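Local coordinates for flavin-nucleotide-binding protein (PDB 4YBN) that binds FAD and heme in a split beta-barrel related to pyridoxamine 5'-phosphate oxidase, consistent with a role as an oxidoreductase, at residues Pro33-Ala38 with Ile50-Val55; Ala80-Ala85 with Tyr102-Leu107. All coordinates share one frame; numbering follows the deposited sequence. Where two conformers were deposited one is given.

In the fold
Both contacts are antiparallel strand pairings in the same sheet, 33-38 with 50-55 in contact 1 and 80-85 with 102-107 in contact 2, and their centres lie about 10 Å apart. Strands 34-41 and 78-91 run side by side and stitch them together: Thr36 O is 2.8 Å from Ser82 N, a probable hydrogen bond, and Phe52 CE1 packs 3.8 Å from Val83 CG2. Each contact serves a different FAD. Contact 1 reaches the flavin ring of one and contact 2 holds flavin and adenine of the other, both cofactors also being bonded by the second subunit. Tyr102 of contact 2 further reaches a heme.

Contact 1: residues Pro33-Ala38 with Ile50-Val55; sequences PLATVA and IGFGRV. With FAD (flavin-adenine dinucleotide), chain H.
Ile50 and Ala35 form an antiparallel hydrogen-bonded pair in the beta hairpin of strands 34-41 and 44-55, part of the split barrel of this flavin-binding family. Ala35 N reaches Ile50 O at 2.9 Å in an almost straight bond, 173° at the hydrogen, and Ile50 N answers to Ala35 O at 2.8 Å. The next pair, Leu34 with Gly51, is non-hydrogen-bonded, and beyond it Phe52 N is held by Pro33 O, with the donor tilted from the carbonyl plane.

Ile50 divides its branches between protein and cofactor. With CG1 anti to the backbone N (chi1 -169°), CG1 and CD1 pass over one face of the flavin's pyrimidine end, CG1 standing 3.5 Å from C4X of FAD. CG2 instead meets Val37 CG2 at 3.9 Å. Gly51, a residue of the FAD site, puts its backbone N 2.9 Å from the flavin N5, so the strand that carries the hairpin bonds also presents its main chain to the isoalloxazine. Ser162 and Lys164 of the second subunit bond the same FAD, which therefore spans the dimer interface.

Phe52 lies on the same side as Ala35 and Ile50, but away from the flavin. Its chi1 of 78° sets CG between backbone N and carbonyl carbon, which carries the ring back against Pro33-Ala35; Leu59 and Ile61 of strand 58-64 also pack on it. Pro33, whose ring packs on Leu86 of the second subunit, takes part here through its carbonyl, which also receives a CH contact from Gly51 CA. The methyl of Ala35 comes obliquely onto the Phe52 ring, CB to CD1 3.5 Å, while Leu34 O sits at the ring's edge, 3.6 Å from CE1.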
ATOM      1  N   PRO A  33       1.509   0.238  -8.679  1.00 24.21           N
ATOM      2  CA  PRO A  33       0.242   0.369  -9.383  1.00 25.87           C
ATOM      3  C   PRO A  33      -1.006   0.577  -8.509  1.00 25.15           C
ATOM      4  O   PRO A  33      -2.082   0.781  -9.038  1.00 24.16           O
ATOM      5  CB  PRO A  33       0.141  -0.955 -10.107  1.00 26.62           C
ATOM      6  CG  PRO A  33       0.748  -1.894  -9.191  1.00 27.74           C
ATOM      7  CD  PRO A  33       1.864  -1.182  -8.495  1.00 27.45           C
ATOM      8  N   LEU A  34      -0.849   0.540  -7.188  0.65 23.20           N
ATOM      9  CA  LEU A  34      -1.963   0.664  -6.271  0.65 24.31           C
ATOM     10  C   LEU A  34      -1.937   2.023  -5.621  0.65 21.55           C
ATOM     11  O   LEU A  34      -0.889   2.499  -5.161  0.65 19.87           O
ATOM     12  CB  LEU A  34      -1.887  -0.440  -5.230  0.65 28.04           C
ATOM     13  CG  LEU A  34      -2.574  -0.289  -3.885  0.65 30.83           C
ATOM     14  CD1 LEU A  34      -4.079  -0.292  -4.049  0.65 29.47           C
ATOM     15  CD2 LEU A  34      -2.094  -1.411  -2.963  0.65 33.95           C
ATOM     16  N   ALA A  35      -3.098   2.664  -5.581  1.00 18.87           N
ATOM     17  CA  ALA A  35      -3.263   3.880  -4.814  1.00 17.85           C
ATOM     18  C   ALA A  35      -4.352   3.625  -3.751  1.00 19.08           C
ATOM     19  O   ALA A  35      -5.249   2.778  -3.940  1.00 19.37           O
ATOM     20  CB  ALA A  35      -3.716   5.011  -5.744  1.00 18.68           C
ATOM     21  N   THR A  36      -4.305   4.370  -2.659  1.00 15.37           N
ATOM     22  CA  THR A  36      -5.383   4.340  -1.752  1.00 16.83           C
ATOM     23  C   THR A  36      -5.986   5.720  -1.845  1.00 18.32           C
ATOM     24  O   THR A  36      -5.282   6.683  -1.682  1.00 20.35           O
ATOM     25  CB  THR A  36      -4.923   4.011  -0.326  1.00 18.36           C
ATOM     26  OG1 THR A  36      -4.354   2.703  -0.347  1.00 21.71           O
ATOM     27  CG2 THR A  36      -6.064   4.007   0.564  1.00 21.37           C
ATOM     28  N   VAL A  37      -7.283   5.772  -2.054  1.00 17.87           N
ATOM     29  CA  VAL A  37      -7.998   7.025  -2.249  1.00 20.75           C
ATOM     30  C   VAL A  37      -8.918   7.282  -1.060  1.00 22.75           C
ATOM     31  O   VAL A  37      -9.610   6.415  -0.613  1.00 23.40           O
ATOM     32  CB  VAL A  37      -8.848   6.977  -3.494  1.00 21.17           C
ATOM     33  CG1 VAL A  37      -9.731   8.216  -3.598  1.00 24.32           C
ATOM     34  CG2 VAL A  37      -7.997   6.827  -4.727  1.00 22.70           C
ATOM     35  N   ALA A  38      -8.809   8.467  -0.511  1.00 20.42           N
ATOM     36  CA  ALA A  38      -9.592   8.898   0.637  1.00 20.55           C
ATOM     37  C   ALA A  38     -10.508  10.042   0.222  1.00 21.43           C
ATOM     38  O   ALA A  38     -10.086  10.952  -0.524  1.00 20.82           O
ATOM     39  CB  ALA A  38      -8.650   9.375   1.701  1.00 21.25           C
ATOM     40  N   ILE A  50      -7.247   1.214  -5.191  1.00 19.17           N
ATOM     41  CA  ILE A  50      -7.608   1.144  -6.611  1.00 18.11           C
ATOM     42  C   ILE A  50      -6.376   1.178  -7.471  1.00 19.77           C
ATOM     43  O   ILE A  50      -5.378   1.819  -7.129  1.00 16.54           O
ATOM     44  CB  ILE A  50      -8.566   2.329  -6.965  1.00 21.57           C
ATOM     45  CG1 ILE A  50      -9.169   2.117  -8.347  1.00 23.51           C
ATOM     46  CG2 ILE A  50      -7.789   3.610  -6.926  1.00 23.25           C
ATOM     47  CD1 ILE A  50     -10.522   2.704  -8.688  1.00 24.59           C
ATOM     48  N   GLY A  51      -6.363   0.477  -8.603  1.00 19.12           N
ATOM     49  CA  GLY A  51      -5.213   0.673  -9.530  1.00 19.20           C
ATOM     50  C   GLY A  51      -5.147   2.039 -10.197  1.00 18.79           C
ATOM     51  O   GLY A  51      -6.157   2.651 -10.496  1.00 19.29           O
ATOM     52  N   PHE A  52      -3.963   2.577 -10.407  1.00 18.19           N
ATOM     53  CA  PHE A  52      -3.896   3.852 -11.093  1.00 17.51           C
ATOM     54  C   PHE A  52      -2.719   3.767 -12.083  1.00 18.33           C
ATOM     55  O   PHE A  52      -1.785   2.940 -11.920  1.00 17.18           O
ATOM     56  CB  PHE A  52      -3.682   4.984 -10.123  1.00 17.33           C
ATOM     57  CG  PHE A  52      -2.280   5.091  -9.673  1.00 18.45           C
ATOM     58  CD1 PHE A  52      -1.798   4.280  -8.606  1.00 18.37           C
ATOM     59  CD2 PHE A  52      -1.367   5.915 -10.335  1.00 17.08           C
ATOM     60  CE1 PHE A  52      -0.463   4.265  -8.241  1.00 18.00           C
ATOM     61  CE2 PHE A  52      -0.044   5.911  -9.969  1.00 18.32           C
ATOM     62  CZ  PHE A  52       0.441   5.068  -8.944  1.00 18.13           C
ATOM     63  N   GLY A  53      -2.715   4.633 -13.075  1.00 17.66           N
ATOM     64  CA  GLY A  53      -1.526   4.843 -13.898  1.00 19.70           C
ATOM     65  C   GLY A  53      -1.271   6.335 -14.069  1.00 19.26           C
ATOM     66  O   GLY A  53      -2.221   7.127 -14.085  1.00 21.14           O
ATOM     67  N   ARG A  54      -0.020   6.747 -14.077  1.00 16.13           N
ATOM     68  CA  ARG A  54       0.338   8.093 -14.385  1.00 18.45           C
ATOM     69  C   ARG A  54       0.379   8.213 -15.908  1.00 20.25           C
ATOM     70  O   ARG A  54       1.178   7.500 -16.574  1.00 22.01           O
ATOM     71  CB  ARG A  54       1.701   8.460 -13.818  1.00 19.31           C
ATOM     72  CG  ARG A  54       2.005   9.936 -14.013  1.00 19.14           C
ATOM     73  CD  ARG A  54       3.392  10.371 -13.555  1.00 21.44           C
ATOM     74  NE  ARG A  54       4.525   9.657 -14.183  1.00 23.02           N
ATOM     75  CZ  ARG A  54       5.093  10.051 -15.329  1.00 26.82           C
ATOM     76  NH1 ARG A  54       4.705  11.154 -15.918  1.00 27.76           N
ATOM     77  NH2 ARG A  54       6.115   9.404 -15.838  1.00 26.95           N
ATOM     78  N   VAL A  55      -0.468   9.076 -16.454  1.00 21.21           N
ATOM     79  CA  VAL A  55      -0.494   9.363 -17.903  1.00 22.51           C
ATOM     80  C   VAL A  55      -0.084  10.766 -18.021  1.00 20.45           C
ATOM     81  O   VAL A  55      -0.874  11.644 -17.881  1.00 22.28           O
ATOM     82  CB  VAL A  55      -1.841   9.072 -18.502  1.00 23.90           C
ATOM     83  CG1 VAL A  55      -1.905   9.359 -20.016  1.00 26.62           C
ATOM     84  CG2 VAL A  55      -2.171   7.608 -18.233  1.00 24.40           C
TER
HETATM   85  PA  FAD H 302     -18.881   0.868  -1.933  0.54 54.03           P
HETATM   86  O1A FAD H 302     -20.279   0.337  -2.150  0.54 53.93           O
HETATM   87  O2A FAD H 302     -18.577   2.294  -2.326  0.54 56.03           O
HETATM   88  O5B FAD H 302     -18.482   0.732  -0.361  0.54 49.38           O
HETATM   89  C5B FAD H 302     -19.281   0.084   0.628  0.54 47.78           C
HETATM   90  C4B FAD H 302     -18.387  -0.562   1.691  0.54 50.12           C
HETATM   91  O4B FAD H 302     -17.907  -1.852   1.254  0.54 52.47           O
HETATM   92  C3B FAD H 302     -17.102   0.208   2.017  0.54 48.61           C
HETATM   93  O3B FAD H 302     -17.198   1.346   2.888  0.54 46.99           O
HETATM   94  C2B FAD H 302     -16.235  -0.852   2.628  0.54 46.76           C
HETATM   95  O2B FAD H 302     -16.563  -0.882   4.007  0.54 47.64           O
HETATM   96  C1B FAD H 302     -16.623  -2.117   1.833  0.54 49.20           C
HETATM   97  N9A FAD H 302     -15.555  -2.304   0.799  0.54 49.46           N
HETATM   98  C8A FAD H 302     -15.682  -2.004  -0.512  0.54 52.07           C
HETATM   99  N7A FAD H 302     -14.519  -2.249  -1.185  0.54 54.15           N
HETATM  100  C5A FAD H 302     -13.621  -2.707  -0.291  0.54 47.66           C
HETATM  101  C6A FAD H 302     -12.214  -3.149  -0.355  0.54 38.84           C
HETATM  102  N6A FAD H 302     -11.582  -3.131  -1.558  0.54 33.59           N
HETATM  103  N1A FAD H 302     -11.659  -3.573   0.829  0.54 43.93           N
HETATM  104  C2A FAD H 302     -12.321  -3.623   2.015  0.54 31.28           C
HETATM  105  N3A FAD H 302     -13.583  -3.221   2.115  0.54 44.66           N
HETATM  106  C4A FAD H 302     -14.297  -2.754   1.026  0.54 48.82           C
HETATM  107  N1  FAD H 302     -11.852  -1.079  -8.485  0.54 44.14           N
HETATM  108  C2  FAD H 302     -12.045  -0.524  -9.715  0.54 41.42           C
HETATM  109  O2  FAD H 302     -13.229  -0.174  -9.948  0.54 44.12           O
HETATM  110  N3  FAD H 302     -11.044  -0.383 -10.645  0.54 34.70           N
HETATM  111  C4  FAD H 302      -9.764  -0.738 -10.361  0.54 40.35           C
HETATM  112  O4  FAD H 302      -8.788  -0.619 -11.129  0.54 39.68           O
HETATM  113  C4X FAD H 302      -9.480  -1.342  -9.031  0.54 43.19           C
HETATM  114  N5  FAD H 302      -8.230  -1.744  -8.707  0.54 41.76           N
HETATM  115  C5X FAD H 302      -7.980  -2.302  -7.488  0.54 45.07           C
HETATM  116  C6  FAD H 302      -6.684  -2.688  -7.152  0.54 47.32           C
HETATM  117  C7  FAD H 302      -6.399  -3.241  -5.914  0.54 46.96           C
HETATM  118  C7M FAD H 302      -4.987  -3.663  -5.596  0.54 49.47           C
HETATM  119  C8  FAD H 302      -7.496  -3.427  -4.941  0.54 45.23           C
HETATM  120  C8M FAD H 302      -7.261  -3.987  -3.568  0.54 48.41           C
HETATM  121  C9  FAD H 302      -8.771  -3.034  -5.255  0.54 43.98           C
HETATM  122  C9A FAD H 302      -9.069  -2.474  -6.492  0.54 44.72           C
HETATM  123  N10 FAD H 302     -10.383  -2.047  -6.806  0.54 46.45           N
HETATM  124  C10 FAD H 302     -10.623  -1.499  -8.088  0.54 43.73           C
HETATM  125  C1' FAD H 302     -11.491  -2.267  -5.857  0.54 45.62           C
HETATM  126  C2' FAD H 302     -12.017  -1.101  -5.057  0.54 44.95           C
HETATM  127  O2' FAD H 302     -11.475  -1.174  -3.734  0.54 30.43           O
HETATM  128  C3' FAD H 302     -13.563  -1.227  -4.987  0.54 48.52           C
HETATM  129  O3' FAD H 302     -13.943  -2.554  -4.496  0.54 44.95           O
HETATM  130  C4' FAD H 302     -14.319  -0.813  -6.280  0.54 47.69           C
HETATM  131  O4' FAD H 302     -14.005   0.540  -6.684  0.54 43.18           O
HETATM  132  C5' FAD H 302     -15.842  -0.887  -6.102  0.54 50.42           C
HETATM  133  O5' FAD H 302     -16.224  -0.308  -4.840  0.54 53.68           O
HETATM  134  P   FAD H 302     -17.768  -0.109  -4.376  0.54 58.55           P
HETATM  135  O1P FAD H 302     -18.543  -1.340  -4.787  0.54 53.23           O
HETATM  136  O2P FAD H 302     -18.151   1.276  -4.885  0.54 54.87           O
HETATM  137  O3P FAD H 302     -17.816  -0.085  -2.738  0.54 55.23           O

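Contact 2: residues Ala80-Ala85 with Tyr102-Leu107; sequences AVSVTA and YRSATL. With FAD (flavin-adenine dinucleotide), chain K.
Thr84 and Ser104 are hydrogen-bonded through their hydroxyls, Thr84 OG1 to Ser104 OG at 2.9 Å, either being able to donate, across a non-hydrogen-bonded pair of the antiparallel hairpin of strands 78-91 and 99-108. Ser104 points OG anti to its own N (chi1 -173°), which sets OG within reach of both the Thr84 hydroxyl and a water. That water continues the polar row: it bonds Ser104 OG and Ser82 OG, reaches Thr106 OG1 and donates to Ala105 O, so four protein oxygens hold it.

These residues line the floor of an FAD pocket. The adenine rests above Ser104 and Thr106, with Ser104 CB 3.3 Å from N1A and Thr106 OG1 3.2 Å from C2A. At the other end of the row the dimethylbenzene ring of the flavin lies nearly parallel to the Tyr102 ring, C8 3.2 Å above the centre of one face. The phenol runs alongside the flavin, and its OH bonds a heme oxygen, so one side chain touches both cofactors.

Behind this floor the backbone sets the register. Val81 with Leu107, Val83 with Ala105 and Ala85 with Arg103 are hydrogen-bonded pairs, two bonds each, and they put the side chains of these residues on the face away from FAD. There Arg103 bends at chi3 (-84°) so that Ala85 CB lies over one guanidinium face, 3.5 Å from Arg103 NH2, and Asp87 fixes the group by a salt bridge.

Leu25, Leu28 and Leu29 of helix 22-29 cover Val83, Ala85 and Ala105 on that same face, while Leu154 of strand 149-155 packs on Val81 and Leu107. The hairpin is flanked in the sheet by strand 34-41 beside 80-85 and by strand 161-166 beside 102-107.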
ATOM      1  N   ALA A  80      -7.946  12.618  -1.463  1.00 20.17           N
ATOM      2  CA  ALA A  80      -6.534  12.615  -1.218  1.00 19.58           C
ATOM      3  C   ALA A  80      -6.063  11.227  -1.674  1.00 20.19           C
ATOM      4  O   ALA A  80      -6.714  10.233  -1.370  1.00 22.24           O
ATOM      5  CB  ALA A  80      -6.247  12.912   0.256  1.00 24.43           C
ATOM      6  N   VAL A  81      -4.943  11.145  -2.385  1.00 19.10           N
ATOM      7  CA  VAL A  81      -4.524   9.910  -3.006  1.00 18.55           C
ATOM      8  C   VAL A  81      -3.205   9.550  -2.421  1.00 23.85           C
ATOM      9  O   VAL A  81      -2.287  10.373  -2.454  1.00 24.48           O
ATOM     10  CB  VAL A  81      -4.416  10.076  -4.519  1.00 20.86           C
ATOM     11  CG1 VAL A  81      -3.890   8.816  -5.180  1.00 22.78           C
ATOM     12  CG2 VAL A  81      -5.764  10.366  -5.096  1.00 21.44           C
ATOM     13  N   SER A  82      -3.087   8.338  -1.862  1.00 20.60           N
ATOM     14  CA  SER A  82      -1.831   7.916  -1.276  1.00 20.31           C
ATOM     15  C   SER A  82      -1.225   6.736  -2.015  1.00 18.07           C
ATOM     16  O   SER A  82      -1.900   5.747  -2.367  1.00 17.88           O
ATOM     17  CB  SER A  82      -2.084   7.581   0.250  1.00 21.17           C
ATOM     18  OG  SER A  82      -0.935   7.023   0.830  1.00 24.05           O
ATOM     19  N   VAL A  83       0.068   6.866  -2.290  1.00 16.91           N
ATOM     20  CA  VAL A  83       0.829   5.848  -3.033  1.00 17.75           C
ATOM     21  C   VAL A  83       2.094   5.549  -2.271  1.00 19.01           C
ATOM     22  O   VAL A  83       2.901   6.446  -2.027  1.00 18.41           O
ATOM     23  CB  VAL A  83       1.183   6.266  -4.498  1.00 18.48           C
ATOM     24  CG1 VAL A  83       1.921   5.131  -5.210  1.00 19.97           C
ATOM     25  CG2 VAL A  83      -0.126   6.581  -5.231  1.00 18.95           C
ATOM     26  N   THR A  84       2.296   4.274  -1.940  1.00 19.87           N
ATOM     27  CA  THR A  84       3.363   3.871  -1.011  1.00 20.49           C
ATOM     28  C   THR A  84       4.106   2.613  -1.489  1.00 21.21           C
ATOM     29  O   THR A  84       3.509   1.631  -1.948  1.00 21.27           O
ATOM     30  CB  THR A  84       2.721   3.644   0.410  1.00 22.42           C
ATOM     31  OG1 THR A  84       2.238   4.906   0.903  1.00 21.76           O
ATOM     32  CG2 THR A  84       3.726   3.150   1.396  1.00 23.11           C
ATOM     33  N   ALA A  85       5.414   2.720  -1.438  1.00 20.33           N
ATOM     34  CA  ALA A  85       6.336   1.613  -1.616  1.00 22.19           C
ATOM     35  C   ALA A  85       7.049   1.314  -0.338  1.00 22.43           C
ATOM     36  O   ALA A  85       7.733   2.151   0.196  1.00 24.10           O
ATOM     37  CB  ALA A  85       7.337   1.984  -2.662  1.00 25.75           C
ATOM     38  N   TYR A 102      10.896   3.316   3.138  1.00 26.70           N
ATOM     39  CA  TYR A 102       9.721   3.485   2.256  1.00 27.94           C
ATOM     40  C   TYR A 102       9.811   4.731   1.414  1.00 28.98           C
ATOM     41  O   TYR A 102      10.675   5.585   1.653  1.00 27.35           O
ATOM     42  CB  TYR A 102       8.508   3.592   3.118  1.00 31.19           C
ATOM     43  CG  TYR A 102       8.526   4.845   3.985  1.00 37.97           C
ATOM     44  CD1 TYR A 102       8.213   6.103   3.441  1.00 37.57           C
ATOM     45  CD2 TYR A 102       8.854   4.780   5.354  1.00 34.09           C
ATOM     46  CE1 TYR A 102       8.196   7.247   4.228  1.00 40.04           C
ATOM     47  CE2 TYR A 102       8.822   5.925   6.150  1.00 39.62           C
ATOM     48  CZ  TYR A 102       8.500   7.153   5.579  1.00 42.26           C
ATOM     49  OH  TYR A 102       8.473   8.292   6.346  1.00 42.45           O
ATOM     50  N   ARG A 103       8.897   4.840   0.436  1.00 24.37           N
ATOM     51  CA  ARG A 103       8.710   6.053  -0.367  1.00 22.34           C
ATOM     52  C   ARG A 103       7.196   6.240  -0.412  1.00 22.97           C
ATOM     53  O   ARG A 103       6.477   5.261  -0.616  1.00 22.94           O
ATOM     54  CB  ARG A 103       9.201   5.824  -1.779  1.00 24.16           C
ATOM     55  CG  ARG A 103      10.682   5.658  -2.028  1.00 24.32           C
ATOM     56  CD  ARG A 103      10.893   5.126  -3.424  1.00 26.82           C
ATOM     57  NE  ARG A 103      10.746   3.678  -3.386  1.00 30.76           N
ATOM     58  CZ  ARG A 103      10.606   2.875  -4.423  1.00 32.65           C
ATOM     59  NH1 ARG A 103      10.588   3.373  -5.667  1.00 32.71           N
ATOM     60  NH2 ARG A 103      10.464   1.546  -4.197  1.00 27.89           N
ATOM     61  N   SER A 104       6.682   7.427  -0.167  1.00 21.03           N
ATOM     62  CA  SER A 104       5.273   7.606  -0.132  1.00 21.86           C
ATOM     63  C   SER A 104       4.908   8.958  -0.768  1.00 19.64           C
ATOM     64  O   SER A 104       5.624   9.937  -0.550  1.00 22.92           O
ATOM     65  CB  SER A 104       4.746   7.614   1.336  1.00 22.93           C
ATOM     66  OG  SER A 104       3.298   7.626   1.226  1.00 29.48           O
ATOM     67  N   ALA A 105       3.842   9.004  -1.534  1.00 19.56           N
ATOM     68  CA  ALA A 105       3.392  10.289  -2.089  1.00 21.93           C
ATOM     69  C   ALA A 105       1.971  10.455  -1.710  1.00 21.38           C
ATOM     70  O   ALA A 105       1.211   9.479  -1.642  1.00 21.18           O
ATOM     71  CB  ALA A 105       3.568  10.279  -3.586  1.00 20.22           C
ATOM     72  N   THR A 106       1.579  11.698  -1.468  1.00 19.97           N
ATOM     73  CA  THR A 106       0.205  12.041  -1.212  1.00 20.49           C
ATOM     74  C   THR A 106      -0.179  13.200  -2.165  1.00 21.04           C
ATOM     75  O   THR A 106       0.596  14.145  -2.290  1.00 24.15           O
ATOM     76  CB  THR A 106      -0.012  12.513   0.217  1.00 24.25           C
ATOM     77  OG1 THR A 106       0.676  11.626   1.125  1.00 29.99           O
ATOM     78  CG2 THR A 106      -1.488  12.420   0.495  1.00 26.15           C
ATOM     79  N   LEU A 107      -1.260  13.026  -2.913  1.00 18.93           N
ATOM     80  CA  LEU A 107      -1.794  14.008  -3.867  1.00 21.61           C
ATOM     81  C   LEU A 107      -3.245  14.443  -3.517  1.00 23.14           C
ATOM     82  O   LEU A 107      -4.049  13.637  -3.094  1.00 22.48           O
ATOM     83  CB  LEU A 107      -1.840  13.445  -5.272  1.00 20.48           C
ATOM     84  CG  LEU A 107      -0.435  12.979  -5.699  1.00 25.47           C
ATOM     85  CD1 LEU A 107      -0.208  11.485  -5.402  1.00 26.73           C
ATOM     86  CD2 LEU A 107      -0.212  13.284  -7.165  1.00 29.55           C
TER
HETATM   87  PA  FAD K 305       1.295  16.060   9.232  0.72 42.12           P
HETATM   88  O1A FAD K 305       2.031  17.287   9.688  0.72 41.44           O
HETATM   89  O2A FAD K 305       0.131  15.615  10.067  0.72 40.31           O
HETATM   90  O5B FAD K 305       0.925  16.253   7.633  0.72 41.95           O
HETATM   91  C5B FAD K 305       1.271  17.445   6.895  0.72 34.22           C
HETATM   92  C4B FAD K 305       1.536  17.133   5.415  0.72 36.15           C
HETATM   93  O4B FAD K 305       2.748  16.364   5.291  0.72 35.55           O
HETATM   94  C3B FAD K 305       0.533  16.199   4.724  0.72 38.02           C
HETATM   95  O3B FAD K 305      -0.734  16.785   4.373  0.72 37.63           O
HETATM   96  C2B FAD K 305       1.348  15.596   3.567  0.72 37.16           C
HETATM   97  O2B FAD K 305       1.286  16.397   2.394  0.72 38.80           O
HETATM   98  C1B FAD K 305       2.792  15.593   4.090  0.72 35.63           C
HETATM   99  N9A FAD K 305       3.192  14.212   4.379  0.72 35.60           N
HETATM  100  C8A FAD K 305       3.267  13.741   5.648  0.72 38.79           C
HETATM  101  N7A FAD K 305       3.605  12.418   5.633  0.72 37.67           N
HETATM  102  C5A FAD K 305       3.744  12.040   4.348  0.72 31.64           C
HETATM  103  C6A FAD K 305       4.081  10.750   3.693  0.72 28.35           C
HETATM  104  N6A FAD K 305       4.337   9.698   4.504  0.72 26.39           N
HETATM  105  N1A FAD K 305       4.149  10.722   2.328  0.72 27.57           N
HETATM  106  C2A FAD K 305       3.866  11.824   1.570  0.72 25.44           C
HETATM  107  N3A FAD K 305       3.558  13.012   2.133  0.72 32.68           N
HETATM  108  C4A FAD K 305       3.480  13.207   3.501  0.72 32.29           C
HETATM  109  N1  FAD K 305       4.872   7.445  10.872  0.72 31.62           N
HETATM  110  C2  FAD K 305       4.757   7.143  12.199  0.72 32.39           C
HETATM  111  O2  FAD K 305       4.580   8.152  12.920  0.72 32.53           O
HETATM  112  N3  FAD K 305       4.820   5.861  12.668  0.72 30.55           N
HETATM  113  C4  FAD K 305       4.934   4.775  11.817  0.72 31.13           C
HETATM  114  O4  FAD K 305       4.950   3.547  12.115  0.72 26.33           O
HETATM  115  C4X FAD K 305       5.098   5.039  10.370  0.72 30.02           C
HETATM  116  N5  FAD K 305       5.219   4.031   9.471  0.72 30.21           N
HETATM  117  C5X FAD K 305       5.303   4.326   8.146  0.72 29.77           C
HETATM  118  C6  FAD K 305       5.447   3.324   7.245  0.72 31.10           C
HETATM  119  C7  FAD K 305       5.575   3.633   5.903  0.72 36.98           C
HETATM  120  C7M FAD K 305       5.711   2.541   4.893  0.72 40.84           C
HETATM  121  C8  FAD K 305       5.529   5.024   5.403  0.72 32.17           C
HETATM  122  C8M FAD K 305       5.606   5.335   3.931  0.72 35.02           C
HETATM  123  C9  FAD K 305       5.396   6.032   6.313  0.72 30.59           C
HETATM  124  C9A FAD K 305       5.280   5.725   7.662  0.72 29.64           C
HETATM  125  N10 FAD K 305       5.106   6.758   8.584  0.72 30.69           N
HETATM  126  C10 FAD K 305       5.040   6.459   9.944  0.72 31.62           C
HETATM  127  C1' FAD K 305       5.112   8.177   8.144  0.72 33.03           C
HETATM  128  C2' FAD K 305       3.779   8.874   8.213  0.72 30.63           C
HETATM  129  O2' FAD K 305       3.163   8.775   6.931  0.72 27.72           O
HETATM  130  C3' FAD K 305       4.066  10.351   8.496  0.72 29.31           C
HETATM  131  O3' FAD K 305       5.119  10.827   7.592  0.72 30.15           O
HETATM  132  C4' FAD K 305       4.418  10.544   9.996  0.72 28.69           C
HETATM  133  O4' FAD K 305       3.341  10.069  10.853  0.72 30.40           O
HETATM  134  C5' FAD K 305       4.693  12.008  10.286  0.72 30.13           C
HETATM  135  O5' FAD K 305       3.635  12.768   9.724  0.72 32.61           O
HETATM  136  P   FAD K 305       3.492  14.344  10.009  0.72 35.94           P
HETATM  137  O1P FAD K 305       4.815  14.907   9.559  0.72 36.78           O
HETATM  138  O2P FAD K 305       3.013  14.553  11.400  0.72 34.94           O
HETATM  139  O3P FAD K 305       2.335  14.814   9.020  0.72 34.86           O
HETATM  140  O   HOH W   1       1.013   8.759   1.291  1.00 24.50           O